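Local coordinates for sugar ABC transporter, sugar-binding protein (Streptococcus pneumoniae, PDB 2HEU), which probably binds sugars outside the cell as the solute-binding component of an ABC importer, and is captured here in its sugar-free state, at residues G69-P72 and D73-I77; E94-N98 and K99-K103; E153-V156 and K157-A161; E235-Y239 and T240-G244; A263-E266 and Q267-F271. All blocks are in the same frame, centred on the assembly; numbering follows the deposited sequence.

Contact 1 is buried and apolar, at the entry to strand 74-76 of the five-stranded sheet. Contact 2, with its centre about 17 Å away, flanks strands 295-298 and 122-123 of that sheet; it is partly buried and adds a salt bridge, a tyrosine ring and a sodium ion. Contact 3, whose centre is about 50 Å from that of contact 1, has one apolar and one polar flank on helix 149-161. Contacts 4 and 5 concern a helix start and a helix end: helices 239-247 and 260-265 meet where Ile243 CG2 lies 3.7 Å from Ala263 O. Contact 5 is the surface member, with three bridging waters; contact 4 buries its aliphatic side chains.

Contact 1. Residues G69-P72 and D73-I77; sequences GDVP and DVVNI
Val75 lays its CG2 methyl over one face of the Pro72 ring: it reaches Pro72 CB at 3.8 Å, with Pro72 CD at 3.9 Å from the same methyl and Pro72 CG at 4.0 Å from it. Ring carbons at nearly equal distance show that the methyl lies over the face of the pyrrolidine and not at its rim. The same CG2 lies 3.5 Å from Pro72 O, and Val71 CG1 closes in more loosely, 4.4 Å from Val75 CG2. With CG1 of Val75 anti to its backbone N (chi1 -178°), CG2 is left beside that N, on the side from which the proline approaches. The backbone sets up this meeting: Asp73, at phi/psi -61°/-47°, makes a single helix-like step between the extended Pro72 and Val74, turning the chain so that the CB of Val75 faces back to the incoming loop. Further out, Leu62 of helix 58-67 packs on both Pro72 and Val75. The CB of Asp73 points away from the loop, and its carboxylate is hydrogen-bonded by Thr302 OG1 and Glu22 N, while backbone bonds of Val74 to Glu22 and Phe24 and of Val75 to Ser297 place strand 74-76 between two neighbours. No hydrogen bond joins 69-72 to 73-77, so between these residues the corner is packed by van der Waals contact, while hydrogen bonds tie the strand into the sheet.

Contact 2. Residues E94-N98 and K99-K103; sequences EDLSN and KDYLK. With NA (sodium ion), chain E.
A type I beta turn from Leu96 to Lys99 leads here into a 3-10 segment whose Lys103 belongs to the sodium site. The turn is closed by Lys99 N, which donates to Leu96 O at 3.1 Å with a nearly straight N-H...O angle of 169°. Just before it, Asp95 forms an Asx turn: its OD1 takes Ser97 N at 2.9 Å and, on the syn lone pair, the hydroxyl Ser97 OG at 2.6 Å, two bonds on one oxygen. Lys99 bends at its second torsion (chi2 -64°) and then runs straight, which carries the chain back past Leu96, where CE lies 3.9 Å from Leu96 CD2. Its NZ ends in a salt bridge with Glu94 OE2 at 2.8 Å, meeting the oxygen from 47° above the carboxylate plane. Beyond the turn, Lys99 CB lies over the centre of one face of the Tyr101 ring, and Leu102 CD2 comes within 3.3 Å of Leu96 O. A water links Ser97 O to Lys99 O. Lys103 O binds the sodium ion at 2.3 Å beside three waters, and Glu335 contributes to the same shell. Among the elements of the fold, Leu96 and Tyr101 pack on strands 295-298 and 122-123 through Ile298 and Val122, while helix 305-315 borders Tyr101 through Val312 and Glu313 and touches Lys99 through Asn309.

Contact 3. Residues E153-V156 and K157-A161; sequences EQLV and KDIVA
Gln154 swings toward Asp158 in two steps: its CG is anti to the backbone N (chi1 -170°), and a bend at chi2 of 63° then folds the amide forward along the helix. As a result Gln154 CG lies 3.8 Å from Asp158 OD2, and the amide group comes up against the carboxylate, the two planes being turned 41° from each other. Lys157 shows a different habit. Its CG stands anti to its own carbonyl carbon and the rest of the chain is extended, running back alongside the previous turn, with CG 3.4 Å from Glu153 O. The ammonium stops short of Glu153: Lys157 NZ is 4.9 Å from Glu153 OE1, near enough for a favourable but probably modest attraction, while Glu153 OE2 has its salt bridge with Lys219. On another side of the helix, Leu155 and Ile159 pair one turn apart through branch ends, with Leu155 CD1 3.9 Å from Ile159 CD1. Ile159 CG1 also lies against the backbone, 3.3 Å from Leu155 O. The i to i+4 spacing of these pairs is set by regular alpha-helical bonds, among them Asp158 N to Gln154 O at 2.8 Å and Val160 N to Val156 O at 3.1 Å. Gln154 and Lys157 belong to the exposed part of helix 149-161, whereas its apolar part faces the protein: Leu155 and Ile159 pack on Met253 of strand 253-257, and the loops add Pro146 against Leu155, Leu143 against Ile159 and Phe167 against Val156.

Contact 4. Residues E235-Y239 and T240-G244; sequences EGAGY and TDVIG
This is a helix N-terminal cap, at the point where the loop after helix 212-222 enters helix 239-247. Gly238 occupies the N-cap, and Asp241, three residues on, turns its carboxylate back: OD2 accepts from Gly238 N at 2.9 Å with an N-H...O angle of 170°, from above the carboxylate plane. That bond is one half of a capping box; the reciprocal half would need an N-cap side chain, which glycine lacks. A water spans Asp241 OD2 and Gly236 O, giving the oxygen a second donor. The negative charge sits in the first helical turn, where the helix dipole would probably stabilise it. Regular bonding follows, with Val242 N on Gly238 O at 3.1 Å and Ile243 N on Tyr239 O at 2.9 Å. Outside the segments, Asp173 OD2 accepts from Tyr239 N, the Trp175 ring meets that of Tyr239, and Ile243 packs on Ala260 of helix 260-265. Tyr239, with CG anti to its backbone N (chi1 176°), offers a face of its ring to Ile243 CG1, which lies over it, offset toward the rim, in a CH-pi contact: Ile243 CG1 is 3.8 Å from the centroid of the Tyr239 ring and 15° off its normal, with Ile243 CD1 3.6 Å from Tyr239 CE1.

Contact 5. Residues A263-E266 and Q267-F271; sequences AINE and QKPNF
Helix 260-265 gives way here to a type I beta turn from Asn265 to Lys268, sealed by Lys268 N donating to Asn265 O at 3.0 Å. One residue earlier, Gln267 N donates to Ile264 O, also at 3.0 Å. Both are i to i+3 bonds, and in both the donor stands well above the carbonyl plane, 59° out of it for Lys268 N and 55° for Gln267 N. The CB of Pro269 points toward the helix end, and its CD lies 3.4 Å from Ile264 O, while its CG approaches Ile264 CG2 at a loose 4.3 Å. Waters carry much of the remaining polar work. Gln267 CG, anti to its own carbonyl carbon, lies 3.6 Å from Ala263 O, and the bend at chi2 then leads the amide to a water that accepts from Gln267 NE2 at 2.9 Å and donates to Ala263 O. Lys268 curls back over the turn so that NZ donates to a water at 2.8 Å that itself donates to Glu266 O; a second water bridges more weakly from NZ to Asn265 O. An ammonium linked through waters to carbonyls at a helix C-terminus is probably electrostatically favourable. Inward, Ile264 packs on Ile243 and Phe246 of helix 239-247 and on Tyr132 of strand 129-134, while Gln267 touches Ala247. The positive phi of Lys268 (60°), followed at once by a proline that has no N-H to continue the helical bonding, is typical of a helix C-terminus that closes through a left-handed residue before the chain leaves, here toward strand 273-276.

Contact 1. Residues G69-P72 and D73-I77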
loop_
_atom_site.group_PDB
_atom_site.type_symbol
_atom_site.label_atom_id
_atom_site.label_comp_id
_atom_site.label_asym_id
_atom_site.label_seq_id
_atom_site.Cartn_x
_atom_site.Cartn_y
_atom_site.Cartn_z
ATOM N N GLY A 69 -8.222 13.624 -24.022
ATOM C CA GLY A 69 -8.069 12.593 -25.003
ATOM C C GLY A 69 -6.648 12.352 -25.444
ATOM O O GLY A 69 -6.437 11.989 -26.576
ATOM N N ASP A 70 -5.660 12.521 -24.568
ATOM C CA ASP A 70 -4.243 12.316 -24.857
ATOM C C ASP A 70 -3.703 11.308 -23.863
ATOM O O ASP A 70 -2.891 11.612 -23.007
ATOM C CB ASP A 70 -3.512 13.615 -24.668
ATOM C CG ASP A 70 -2.051 13.509 -24.816
ATOM O OD1 ASP A 70 -1.525 12.547 -25.423
ATOM O OD2 ASP A 70 -1.369 14.368 -24.209
ATOM N N VAL A 71 -4.212 10.031 -23.979
ATOM C CA VAL A 71 -3.910 8.957 -23.024
ATOM C C VAL A 71 -2.580 8.305 -23.367
ATOM O O VAL A 71 -2.366 7.869 -24.503
ATOM C CB VAL A 71 -5.050 7.889 -22.978
ATOM C CG1 VAL A 71 -4.776 6.813 -21.907
ATOM C CG2 VAL A 71 -6.403 8.500 -22.782
ATOM N N PRO A 72 -1.599 8.256 -22.401
ATOM C CA PRO A 72 -0.372 7.564 -22.718
ATOM C C PRO A 72 -0.626 6.119 -23.116
ATOM O O PRO A 72 -1.575 5.471 -22.667
ATOM C CB PRO A 72 0.394 7.635 -21.429
ATOM C CG PRO A 72 -0.177 8.790 -20.706
ATOM C CD PRO A 72 -1.609 8.816 -21.038
ATOM N N ASP A 73 0.258 5.511 -23.957
ATOM C CA ASP A 73 0.038 4.126 -24.419
ATOM C C ASP A 73 0.019 3.174 -23.240
ATOM O O ASP A 73 -0.834 2.290 -23.228
ATOM C CB ASP A 73 1.111 3.734 -25.403
ATOM C CG ASP A 73 1.164 4.727 -26.570
ATOM O OD1 ASP A 73 0.378 4.649 -27.468
ATOM O OD2 ASP A 73 2.012 5.647 -26.505
ATOM N N VAL A 74 0.971 3.291 -22.343
ATOM C CA VAL A 74 1.045 2.458 -21.153
ATOM C C VAL A 74 1.102 3.406 -19.986
ATOM O O VAL A 74 1.901 4.328 -19.971
ATOM C CB VAL A 74 2.265 1.535 -21.170
ATOM C CG1 VAL A 74 2.256 0.632 -19.914
ATOM C CG2 VAL A 74 2.254 0.611 -22.429
ATOM N N VAL A 75 0.215 3.185 -18.996
ATOM C CA VAL A 75 0.070 4.092 -17.866
ATOM C C VAL A 75 0.293 3.378 -16.571
ATOM O O VAL A 75 -0.360 2.386 -16.277
ATOM C CB VAL A 75 -1.381 4.680 -17.862
ATOM C CG1 VAL A 75 -1.560 5.664 -16.718
ATOM C CG2 VAL A 75 -1.663 5.389 -19.205
ATOM N N ASN A 76 1.192 3.933 -15.759
ATOM C CA ASN A 76 1.279 3.503 -14.328
ATOM C C ASN A 76 0.115 4.251 -13.631
ATOM O O ASN A 76 0.174 5.470 -13.498
ATOM C CB ASN A 76 2.633 3.869 -13.784
ATOM C CG ASN A 76 2.871 3.549 -12.330
ATOM O OD1 ASN A 76 2.106 2.709 -11.692
ATOM N ND2 ASN A 76 3.837 4.119 -11.805
ATOM N N ILE A 77 -0.882 3.512 -13.193
ATOM C CA ILE A 77 -2.053 4.057 -12.495
ATOM C C ILE A 77 -2.317 3.133 -11.340
ATOM O O ILE A 77 -2.253 1.902 -11.487
ATOM C CB ILE A 77 -3.248 4.204 -13.478
ATOM C CG1 ILE A 77 -4.428 4.824 -12.721
ATOM C CG2 ILE A 77 -3.618 2.915 -14.158
ATOM C CD1 ILE A 77 -5.632 5.161 -13.684
#

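Contact 2. Residues E94-N98 and K99-K103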
loop_
_atom_site.group_PDB
_atom_site.type_symbol
_atom_site.label_atom_id
_atom_site.label_comp_id
_atom_site.label_asym_id
_atom_site.label_seq_id
_atom_site.Cartn_x
_atom_site.Cartn_y
_atom_site.Cartn_z
ATOM N N GLU A 94 -7.644 -0.769 -22.260
ATOM C CA GLU A 94 -7.830 -2.068 -22.866
ATOM C C GLU A 94 -8.192 -3.106 -21.801
ATOM O O GLU A 94 -7.609 -3.146 -20.732
ATOM C CB GLU A 94 -6.561 -2.476 -23.577
ATOM C CG GLU A 94 -6.721 -3.778 -24.364
ATOM C CD GLU A 94 -5.539 -4.187 -25.156
ATOM O OE1 GLU A 94 -4.523 -3.520 -25.198
ATOM O OE2 GLU A 94 -5.649 -5.274 -25.828
ATOM N N ASP A 95 -9.146 -3.971 -22.091
ATOM C CA ASP A 95 -9.502 -5.088 -21.308
ATOM C C ASP A 95 -8.397 -6.126 -21.449
ATOM O O ASP A 95 -8.080 -6.691 -22.496
ATOM C CB ASP A 95 -10.896 -5.654 -21.768
ATOM C CG ASP A 95 -11.317 -6.913 -21.038
ATOM O OD1 ASP A 95 -10.661 -7.328 -20.067
ATOM O OD2 ASP A 95 -12.380 -7.455 -21.442
ATOM N N LEU A 96 -7.729 -6.365 -20.324
ATOM C CA LEU A 96 -6.625 -7.318 -20.212
ATOM C C LEU A 96 -7.001 -8.723 -19.768
ATOM O O LEU A 96 -6.123 -9.588 -19.587
ATOM C CB LEU A 96 -5.510 -6.793 -19.333
ATOM C CG LEU A 96 -5.072 -5.321 -19.622
ATOM C CD1 LEU A 96 -3.939 -4.953 -18.646
ATOM C CD2 LEU A 96 -4.568 -5.110 -21.030
ATOM N N SER A 97 -8.290 -8.964 -19.504
ATOM C CA SER A 97 -8.724 -10.211 -18.837
ATOM C C SER A 97 -8.266 -11.475 -19.464
ATOM O O SER A 97 -7.942 -12.419 -18.697
ATOM C CB SER A 97 -10.279 -10.252 -18.810
ATOM O OG SER A 97 -10.816 -9.096 -18.197
ATOM N N ASN A 98 -8.134 -11.490 -20.797
ATOM C CA ASN A 98 -7.855 -12.692 -21.562
ATOM C C ASN A 98 -6.403 -12.739 -22.042
ATOM O O ASN A 98 -6.082 -13.657 -22.768
ATOM C CB ASN A 98 -8.873 -12.786 -22.705
ATOM C CG ASN A 98 -10.275 -12.645 -22.210
ATOM O OD1 ASN A 98 -10.715 -13.401 -21.343
ATOM N ND2 ASN A 98 -10.946 -11.612 -22.645
ATOM N N LYS A 99 -5.516 -11.886 -21.578
ATOM C CA LYS A 99 -4.111 -11.857 -21.984
ATOM C C LYS A 99 -3.450 -13.002 -21.347
ATOM O O LYS A 99 -3.553 -13.210 -20.128
ATOM C CB LYS A 99 -3.467 -10.571 -21.553
ATOM C CG LYS A 99 -4.013 -9.299 -22.099
ATOM C CD LYS A 99 -3.891 -9.125 -23.580
ATOM C CE LYS A 99 -4.355 -7.727 -23.959
ATOM N NZ LYS A 99 -4.292 -7.648 -25.462
ATOM N N ASP A 100 -2.687 -13.746 -22.102
ATOM C CA ASP A 100 -1.951 -14.850 -21.528
ATOM C C ASP A 100 -0.986 -14.369 -20.426
ATOM O O ASP A 100 -0.809 -15.084 -19.414
ATOM C CB ASP A 100 -1.229 -15.675 -22.595
ATOM C CG ASP A 100 -2.193 -16.466 -23.522
ATOM O OD1 ASP A 100 -3.397 -16.634 -23.263
ATOM O OD2 ASP A 100 -1.678 -16.922 -24.521
ATOM N N TYR A 101 -0.378 -13.221 -20.603
ATOM C CA TYR A 101 0.597 -12.758 -19.651
ATOM C C TYR A 101 -0.045 -12.444 -18.288
ATOM O O TYR A 101 0.648 -12.405 -17.273
ATOM C CB TYR A 101 1.375 -11.514 -20.187
ATOM C CG TYR A 101 0.632 -10.278 -20.557
ATOM C CD1 TYR A 101 0.568 -9.910 -21.890
ATOM C CD2 TYR A 101 0.010 -9.482 -19.632
ATOM C CE1 TYR A 101 -0.120 -8.830 -22.278
ATOM C CE2 TYR A 101 -0.634 -8.319 -19.966
ATOM C CZ TYR A 101 -0.674 -7.954 -21.333
ATOM O OH TYR A 101 -1.337 -6.795 -21.650
ATOM N N LEU A 102 -1.363 -12.223 -18.272
ATOM C CA LEU A 102 -2.031 -11.952 -16.985
ATOM C C LEU A 102 -1.957 -13.177 -16.074
ATOM O O LEU A 102 -1.996 -13.005 -14.827
ATOM C CB LEU A 102 -3.443 -11.442 -17.212
ATOM C CG LEU A 102 -4.222 -10.875 -16.070
ATOM C CD1 LEU A 102 -3.506 -9.683 -15.488
ATOM C CD2 LEU A 102 -5.628 -10.566 -16.443
ATOM N N LYS A 103 -1.835 -14.360 -16.621
ATOM C CA LYS A 103 -1.758 -15.559 -15.836
ATOM C C LYS A 103 -0.488 -15.602 -14.942
ATOM O O LYS A 103 -0.386 -16.404 -14.013
ATOM C CB LYS A 103 -1.818 -16.794 -16.725
ATOM C CG LYS A 103 -3.103 -16.850 -17.565
ATOM C CD LYS A 103 -4.406 -16.666 -16.725
ATOM C CE LYS A 103 -4.666 -17.650 -15.535
ATOM N NZ LYS A 103 -6.017 -17.459 -14.747
HETATM NA NA NA E . -0.468 -18.307 -12.647
HETATM O O HOH W 1 -5.737 -14.145 -18.737
HETATM O O HOH W 2 -2.166 -17.025 -11.516
HETATM O O HOH W 3 0.450 -19.317 -14.543
HETATM O O HOH W 4 -2.470 -19.101 -13.616
#

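Contact 3. Residues E153-V156 and K157-A161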
loop_
_atom_site.group_PDB
_atom_site.type_symbol
_atom_site.label_atom_id
_atom_site.label_comp_id
_atom_site.label_asym_id
_atom_site.label_seq_id
_atom_site.Cartn_x
_atom_site.Cartn_y
_atom_site.Cartn_z
ATOM N N GLU A 153 -0.968 -5.583 23.410
ATOM C CA GLU A 153 -1.133 -4.738 24.564
ATOM C C GLU A 153 -0.025 -5.079 25.590
ATOM O O GLU A 153 0.630 -4.181 26.129
ATOM C CB GLU A 153 -2.511 -5.020 25.255
ATOM C CG GLU A 153 -3.674 -4.587 24.506
ATOM C CD GLU A 153 -5.005 -5.065 25.090
ATOM O OE1 GLU A 153 -4.979 -6.002 25.940
ATOM O OE2 GLU A 153 -6.056 -4.522 24.702
ATOM N N GLN A 154 0.186 -6.374 25.849
ATOM C CA GLN A 154 1.148 -6.747 26.883
ATOM C C GLN A 154 2.554 -6.391 26.488
ATOM O O GLN A 154 3.358 -6.008 27.322
ATOM C CB GLN A 154 1.019 -8.228 27.230
ATOM C CG GLN A 154 1.818 -8.600 28.450
ATOM C CD GLN A 154 1.298 -7.865 29.692
ATOM O OE1 GLN A 154 2.093 -7.098 30.354
ATOM N NE2 GLN A 154 0.023 -7.973 29.988
ATOM N N LEU A 155 2.915 -6.528 25.212
ATOM C CA LEU A 155 4.226 -6.175 24.703
ATOM C C LEU A 155 4.518 -4.717 24.970
ATOM O O LEU A 155 5.593 -4.360 25.426
ATOM C CB LEU A 155 4.254 -6.509 23.196
ATOM C CG LEU A 155 5.552 -6.026 22.474
ATOM C CD1 LEU A 155 6.789 -6.679 23.041
ATOM C CD2 LEU A 155 5.356 -6.239 21.022
ATOM N N VAL A 156 3.560 -3.837 24.642
ATOM C CA VAL A 156 3.740 -2.406 24.834
ATOM C C VAL A 156 3.957 -2.138 26.322
ATOM O O VAL A 156 4.869 -1.391 26.688
ATOM C CB VAL A 156 2.547 -1.647 24.251
ATOM C CG1 VAL A 156 2.599 -0.182 24.547
ATOM C CG2 VAL A 156 2.523 -1.873 22.743
ATOM N N LYS A 157 3.123 -2.724 27.193
ATOM C CA LYS A 157 3.288 -2.500 28.620
ATOM C C LYS A 157 4.600 -3.017 29.068
ATOM O O LYS A 157 5.271 -2.392 29.922
ATOM C CB LYS A 157 2.145 -3.205 29.378
ATOM C CG LYS A 157 0.806 -2.596 29.112
ATOM C CD LYS A 157 -0.350 -3.426 29.719
ATOM C CE LYS A 157 -1.704 -2.922 29.256
ATOM N NZ LYS A 157 -2.768 -3.873 29.763
ATOM N N ASP A 158 5.071 -4.154 28.607
ATOM C CA ASP A 158 6.333 -4.738 29.004
ATOM C C ASP A 158 7.498 -3.868 28.593
ATOM O O ASP A 158 8.463 -3.723 29.367
ATOM C CB ASP A 158 6.535 -6.145 28.406
ATOM C CG ASP A 158 5.613 -7.178 29.040
ATOM O OD1 ASP A 158 4.905 -6.898 30.057
ATOM O OD2 ASP A 158 5.597 -8.300 28.501
ATOM N N ILE A 159 7.449 -3.269 27.412
ATOM C CA ILE A 159 8.525 -2.341 26.991
ATOM C C ILE A 159 8.579 -1.147 27.889
ATOM O O ILE A 159 9.656 -0.694 28.347
ATOM C CB ILE A 159 8.335 -1.991 25.517
ATOM C CG1 ILE A 159 8.580 -3.209 24.630
ATOM C CG2 ILE A 159 9.268 -0.823 25.141
ATOM C CD1 ILE A 159 8.096 -3.014 23.189
ATOM N N VAL A 160 7.432 -0.531 28.197
ATOM C CA VAL A 160 7.406 0.585 29.104
ATOM C C VAL A 160 7.995 0.217 30.430
ATOM O O VAL A 160 8.773 0.975 30.980
ATOM C CB VAL A 160 5.968 1.148 29.302
ATOM C CG1 VAL A 160 5.953 2.279 30.297
ATOM C CG2 VAL A 160 5.402 1.691 27.942
ATOM N N ALA A 161 7.632 -0.966 30.965
ATOM C CA ALA A 161 8.151 -1.322 32.279
ATOM C C ALA A 161 9.679 -1.483 32.258
ATOM O O ALA A 161 10.274 -1.314 33.330
ATOM C CB ALA A 161 7.393 -2.596 32.737
#

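Contact 4. Residues E235-Y239 and T240-G244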
loop_
_atom_site.group_PDB
_atom_site.type_symbol
_atom_site.label_atom_id
_atom_site.label_comp_id
_atom_site.label_asym_id
_atom_site.label_seq_id
_atom_site.Cartn_x
_atom_site.Cartn_y
_atom_site.Cartn_z
ATOM N N GLU A 235 3.475 14.590 19.759
ATOM C CA GLU A 235 2.269 15.243 19.286
ATOM C C GLU A 235 2.533 16.038 18.054
ATOM O O GLU A 235 1.677 16.126 17.180
ATOM C CB GLU A 235 1.643 16.105 20.396
ATOM C CG GLU A 235 1.219 15.405 21.649
ATOM C CD GLU A 235 2.279 15.220 22.746
ATOM O OE1 GLU A 235 3.478 15.341 22.490
ATOM O OE2 GLU A 235 1.830 14.959 23.924
ATOM N N GLY A 236 3.717 16.651 17.977
ATOM C CA GLY A 236 4.144 17.494 16.867
ATOM C C GLY A 236 5.156 16.813 15.918
ATOM O O GLY A 236 5.686 17.471 15.013
ATOM N N ALA A 237 5.361 15.502 16.083
ATOM C CA ALA A 237 6.391 14.830 15.307
ATOM C C ALA A 237 5.886 14.489 13.920
ATOM O O ALA A 237 4.739 14.076 13.706
ATOM C CB ALA A 237 6.783 13.571 16.028
ATOM N N GLY A 238 6.780 14.625 12.935
ATOM C CA GLY A 238 6.506 14.256 11.589
ATOM C C GLY A 238 7.063 12.874 11.247
ATOM O O GLY A 238 7.780 12.207 11.987
ATOM N N TYR A 239 6.723 12.458 10.039
ATOM C CA TYR A 239 7.234 11.172 9.477
ATOM C C TYR A 239 8.705 11.075 9.625
ATOM O O TYR A 239 9.214 10.032 10.114
ATOM C CB TYR A 239 6.784 11.059 8.035
ATOM C CG TYR A 239 7.283 9.876 7.288
ATOM C CD1 TYR A 239 6.907 8.578 7.663
ATOM C CD2 TYR A 239 8.104 10.014 6.268
ATOM C CE1 TYR A 239 7.350 7.472 6.904
ATOM C CE2 TYR A 239 8.551 8.923 5.506
ATOM C CZ TYR A 239 8.158 7.662 5.846
ATOM O OH TYR A 239 8.542 6.545 5.105
ATOM N N THR A 240 9.483 12.056 9.177
ATOM C CA THR A 240 10.938 11.893 9.229
ATOM C C THR A 240 11.437 11.785 10.662
ATOM O O THR A 240 12.404 11.101 10.938
ATOM C CB THR A 240 11.710 13.050 8.505
ATOM O OG1 THR A 240 11.311 14.310 9.061
ATOM C CG2 THR A 240 11.434 12.927 7.007
ATOM N N ASP A 241 10.753 12.461 11.584
ATOM C CA ASP A 241 11.127 12.398 12.974
ATOM C C ASP A 241 10.992 10.968 13.473
ATOM O O ASP A 241 11.855 10.517 14.277
ATOM C CB ASP A 241 10.264 13.307 13.832
ATOM C CG ASP A 241 10.398 14.795 13.522
ATOM O OD1 ASP A 241 11.456 15.247 13.026
ATOM O OD2 ASP A 241 9.419 15.523 13.859
ATOM N N VAL A 242 9.904 10.250 13.153
ATOM C CA VAL A 242 9.752 8.850 13.636
ATOM C C VAL A 242 10.572 7.855 12.870
ATOM O O VAL A 242 10.989 6.850 13.463
ATOM C CB VAL A 242 8.268 8.369 13.731
ATOM C CG1 VAL A 242 7.521 9.396 14.620
ATOM C CG2 VAL A 242 7.631 8.194 12.370
ATOM N N ILE A 243 10.838 8.084 11.599
ATOM C CA ILE A 243 11.827 7.263 10.889
ATOM C C ILE A 243 13.170 7.382 11.617
ATOM O O ILE A 243 13.857 6.377 11.856
ATOM C CB ILE A 243 11.941 7.723 9.426
ATOM C CG1 ILE A 243 10.665 7.443 8.653
ATOM C CG2 ILE A 243 13.230 7.108 8.774
ATOM C CD1 ILE A 243 10.282 6.024 8.498
ATOM N N GLY A 244 13.580 8.614 11.942
ATOM C CA GLY A 244 14.820 8.814 12.647
ATOM C C GLY A 244 14.816 8.213 14.020
ATOM O O GLY A 244 15.792 7.535 14.419
HETATM O O HOH W 5 8.163 18.205 13.653
#

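Contact 5. Residues A263-E266 and Q267-F271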
loop_
_atom_site.group_PDB
_atom_site.type_symbol
_atom_site.label_atom_id
_atom_site.label_comp_id
_atom_site.label_asym_id
_atom_site.label_seq_id
_atom_site.Cartn_x
_atom_site.Cartn_y
_atom_site.Cartn_z
ATOM N N ALA A 263 13.583 4.832 3.680
ATOM C CA ALA A 263 13.931 5.953 4.521
ATOM C C ALA A 263 14.696 5.506 5.749
ATOM O O ALA A 263 15.647 6.172 6.199
ATOM C CB ALA A 263 12.705 6.760 4.890
ATOM N N ILE A 264 14.262 4.418 6.389
ATOM C CA ILE A 264 14.936 3.924 7.575
ATOM C C ILE A 264 16.399 3.567 7.203
ATOM O O ILE A 264 17.320 3.939 7.966
ATOM C CB ILE A 264 14.202 2.677 8.160
ATOM C CG1 ILE A 264 12.803 3.105 8.648
ATOM C CG2 ILE A 264 15.038 2.091 9.283
ATOM C CD1 ILE A 264 11.910 1.920 8.886
ATOM N N ASN A 265 16.602 2.869 6.135
ATOM C CA ASN A 265 18.000 2.427 5.804
ATOM C C ASN A 265 18.896 3.608 5.570
ATOM O O ASN A 265 20.103 3.493 5.860
ATOM C CB ASN A 265 17.984 1.467 4.649
ATOM C CG ASN A 265 17.516 0.099 5.005
ATOM O OD1 ASN A 265 17.666 -0.320 6.166
ATOM N ND2 ASN A 265 17.020 -0.621 4.036
ATOM N N GLU A 266 18.431 4.709 5.057
ATOM C CA GLU A 266 19.313 5.799 4.743
ATOM C C GLU A 266 19.752 6.553 6.000
ATOM O O GLU A 266 20.589 7.473 5.951
ATOM C CB GLU A 266 18.616 6.766 3.752
ATOM C CG GLU A 266 18.341 6.177 2.400
ATOM C CD GLU A 266 18.172 7.175 1.307
ATOM O OE1 GLU A 266 18.068 8.367 1.587
ATOM O OE2 GLU A 266 18.246 6.711 0.113
ATOM N N GLN A 267 19.178 6.167 7.156
ATOM C CA GLN A 267 19.626 6.696 8.449
ATOM C C GLN A 267 20.711 5.843 9.094
ATOM O O GLN A 267 21.190 6.210 10.184
ATOM C CB GLN A 267 18.395 6.780 9.373
ATOM C CG GLN A 267 17.377 7.774 8.863
ATOM C CD GLN A 267 17.887 9.184 8.779
ATOM O OE1 GLN A 267 18.722 9.607 9.619
ATOM N NE2 GLN A 267 17.419 9.966 7.816
ATOM N N LYS A 268 21.101 4.754 8.441
ATOM C CA LYS A 268 22.207 3.895 8.976
ATOM C C LYS A 268 21.915 3.315 10.347
ATOM O O LYS A 268 22.710 3.483 11.283
ATOM C CB LYS A 268 23.582 4.653 8.917
ATOM C CG LYS A 268 23.888 5.332 7.586
ATOM C CD LYS A 268 23.902 4.355 6.416
ATOM C CE LYS A 268 24.972 4.857 5.292
ATOM N NZ LYS A 268 24.394 5.663 4.339
ATOM N N PRO A 269 20.809 2.605 10.479
ATOM C CA PRO A 269 20.529 1.949 11.784
ATOM C C PRO A 269 21.565 0.906 12.070
ATOM O O PRO A 269 22.118 0.252 11.232
ATOM C CB PRO A 269 19.187 1.258 11.561
ATOM C CG PRO A 269 19.101 1.077 10.039
ATOM C CD PRO A 269 19.837 2.269 9.460
ATOM N N ASN A 270 21.834 0.800 13.371
ATOM C CA ASN A 270 22.817 -0.147 13.913
ATOM C C ASN A 270 22.136 -1.344 14.570
ATOM O O ASN A 270 22.545 -1.784 15.656
ATOM C CB ASN A 270 23.703 0.591 14.923
ATOM C CG ASN A 270 24.870 -0.143 15.274
ATOM O OD1 ASN A 270 25.454 -0.881 14.470
ATOM N ND2 ASN A 270 25.262 -0.008 16.525
ATOM N N PHE A 271 21.130 -1.888 13.962
ATOM C CA PHE A 271 20.386 -3.092 14.407
ATOM C C PHE A 271 19.732 -3.711 13.216
ATOM O O PHE A 271 19.548 -3.084 12.170
ATOM C CB PHE A 271 19.407 -2.727 15.493
ATOM C CG PHE A 271 18.306 -1.789 15.046
ATOM C CD1 PHE A 271 18.441 -0.431 15.160
ATOM C CD2 PHE A 271 17.088 -2.285 14.541
ATOM C CE1 PHE A 271 17.404 0.448 14.743
ATOM C CE2 PHE A 271 16.108 -1.451 14.156
ATOM C CZ PHE A 271 16.254 -0.070 14.269
HETATM O O HOH W 6 15.720 8.874 5.717
HETATM O O HOH W 7 22.363 3.174 3.932
HETATM O O HOH W 8 23.281 8.083 5.221
#